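Local coordinates for polar amino acid ABC uptake transporter substrate binding protein (Streptococcus thermophilus LMG 18311, PDB 3HV1) that probably captures polar amino acids as the extracellular substrate-binding component of an ABC uptake transporter, at residues 138-142 with 156-160. Numbering follows the deposited sequence.
Sequences GYDAF and QKVVQ
Phe-142 and Tyr-139 both leave the helix with CG anti to the backbone N (chi1 near 180° in each), which carries their rings across to the strand, where Val-158 meets both, its CG2 bridging the two rings. With CG1 anti to its carbonyl carbon, Val-158 sets that methyl over the centre of the Phe-142 ring, 3.3 Å from the centroid and almost along the ring normal, a close CH-pi contact. Its other methyl, CG2, touches Phe-142 CD2 and also lies 3.9 Å from Tyr-139 CD1, near the plane of the tyrosine ring and at its edge.

Beyond the valine, Gln-160 lies over the CE1 side of one face of Tyr-139 with an extended chain, its amide tilted 33° from the ring. Gln-160 NE2 comes within 3.1 Å of Tyr-139 CE1 and also lies close to the hydroxyl, but the angle is too poor for a hydrogen bond. At the other end, Lys-157 O approaches Phe-142 CZ obliquely at 3.8 Å, and Gln-156 O sits more loosely near the ring edge.

These contacts dock helix 137-144 against strand 158-161 in a beta-alpha-beta unit, whose first strand supplies Leu-130 to pack against both Phe-142 and Val-158. No hydrogen bond links the two segments, so they are probably held together by apolar packing and the CH-pi contact, apolar around buried Phe-142 and more polar where the glutamine amide overlies the rim of the tyrosine ring.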
loop_
_atom_site.group_PDB
_atom_site.type_symbol
_atom_site.label_atom_id
_atom_site.label_comp_id
_atom_site.label_asym_id
_atom_site.label_seq_id
_atom_site.Cartn_x
_atom_site.Cartn_y
_atom_site.Cartn_z
ATOM N N GLY A 138 18.660 -13.063 -6.794
ATOM C CA GLY A 138 19.709 -12.365 -6.068
ATOM C C GLY A 138 20.932 -12.134 -6.939
ATOM O O GLY A 138 21.547 -11.070 -6.897
ATOM N N TYR A 139 21.289 -13.137 -7.733
ATOM C CA TYR A 139 22.439 -13.030 -8.621
ATOM C C TYR A 139 22.268 -11.802 -9.514
ATOM O O TYR A 139 23.137 -10.933 -9.571
ATOM C CB TYR A 139 22.554 -14.295 -9.476
ATOM C CG TYR A 139 23.722 -14.291 -10.437
ATOM C CD1 TYR A 139 25.037 -14.312 -9.969
ATOM C CD2 TYR A 139 23.514 -14.247 -11.815
ATOM C CE1 TYR A 139 26.117 -14.289 -10.851
ATOM C CE2 TYR A 139 24.585 -14.222 -12.706
ATOM C CZ TYR A 139 25.884 -14.241 -12.217
ATOM O OH TYR A 139 26.948 -14.204 -13.092
ATOM N N ASP A 140 21.129 -11.728 -10.189
ATOM C CA ASP A 140 20.832 -10.613 -11.083
ATOM C C ASP A 140 20.775 -9.271 -10.364
ATOM O O ASP A 140 21.198 -8.248 -10.909
ATOM C CB ASP A 140 19.508 -10.864 -11.808
ATOM C CG ASP A 140 19.666 -11.780 -13.003
ATOM O OD1 ASP A 140 20.215 -12.889 -12.842
ATOM O OD2 ASP A 140 19.240 -11.385 -14.110
ATOM N N ALA A 141 20.249 -9.274 -9.142
ATOM C CA ALA A 141 20.132 -8.048 -8.359
ATOM C C ALA A 141 21.510 -7.570 -7.925
ATOM O O ALA A 141 21.780 -6.369 -7.876
ATOM C CB ALA A 141 19.251 -8.291 -7.141
ATOM N N PHE A 142 22.381 -8.524 -7.616
ATOM C CA PHE A 142 23.736 -8.219 -7.191
ATOM C C PHE A 142 24.444 -7.400 -8.263
ATOM O O PHE A 142 25.118 -6.419 -7.961
ATOM C CB PHE A 142 24.506 -9.513 -6.955
ATOM C CG PHE A 142 25.943 -9.308 -6.578
ATOM C CD1 PHE A 142 26.284 -8.854 -5.310
ATOM C CD2 PHE A 142 26.960 -9.595 -7.483
ATOM C CE1 PHE A 142 27.617 -8.691 -4.945
ATOM C CE2 PHE A 142 28.299 -9.434 -7.130
ATOM C CZ PHE A 142 28.628 -8.983 -5.858
ATOM N N GLN A 156 34.608 -8.131 -5.971
ATOM C CA GLN A 156 33.434 -7.548 -6.617
ATOM C C GLN A 156 32.671 -8.607 -7.405
ATOM O O GLN A 156 32.113 -8.326 -8.465
ATOM C CB GLN A 156 33.832 -6.412 -7.567
ATOM C CG GLN A 156 34.386 -5.168 -6.891
ATOM C CD GLN A 156 35.749 -5.401 -6.273
ATOM O OE1 GLN A 156 36.697 -5.795 -6.959
ATOM N NE2 GLN A 156 35.857 -5.158 -4.971
ATOM N N LYS A 157 32.657 -9.827 -6.883
ATOM C CA LYS A 157 31.963 -10.928 -7.534
ATOM C C LYS A 157 31.274 -11.765 -6.465
ATOM O O LYS A 157 31.433 -11.514 -5.273
ATOM C CB LYS A 157 32.953 -11.826 -8.286
ATOM C CG LYS A 157 34.027 -11.098 -9.082
ATOM C CD LYS A 157 33.451 -10.206 -10.171
ATOM C CE LYS A 157 34.562 -9.451 -10.894
ATOM N NZ LYS A 157 34.041 -8.472 -11.888
ATOM N N VAL A 158 30.511 -12.760 -6.903
ATOM C CA VAL A 158 29.830 -13.659 -5.987
ATOM C C VAL A 158 30.074 -15.099 -6.390
ATOM O O VAL A 158 30.061 -15.440 -7.573
ATOM C CB VAL A 158 28.311 -13.430 -5.959
ATOM C CG1 VAL A 158 27.994 -12.167 -5.183
ATOM C CG2 VAL A 158 27.772 -13.352 -7.376
ATOM N N VAL A 159 30.312 -15.938 -5.393
ATOM C CA VAL A 159 30.539 -17.349 -5.624
ATOM C C VAL A 159 29.157 -17.962 -5.824
ATOM O O VAL A 159 28.294 -17.884 -4.942
ATOM C CB VAL A 159 31.231 -17.996 -4.415
ATOM C CG1 VAL A 159 31.567 -19.448 -4.713
ATOM C CG2 VAL A 159 32.486 -17.222 -4.069
ATOM N N GLN A 160 28.937 -18.558 -6.991
ATOM C CA GLN A 160 27.645 -19.161 -7.281
ATOM C C GLN A 160 27.554 -20.601 -6.802
ATOM O O GLN A 160 28.520 -21.359 -6.875
ATOM C CB GLN A 160 27.349 -19.093 -8.782
ATOM C CG GLN A 160 27.150 -17.683 -9.303
ATOM C CD GLN A 160 26.667 -17.662 -10.737
ATOM O OE1 GLN A 160 25.623 -18.236 -11.062
ATOM N NE2 GLN A 160 27.423 -16.998 -11.607
#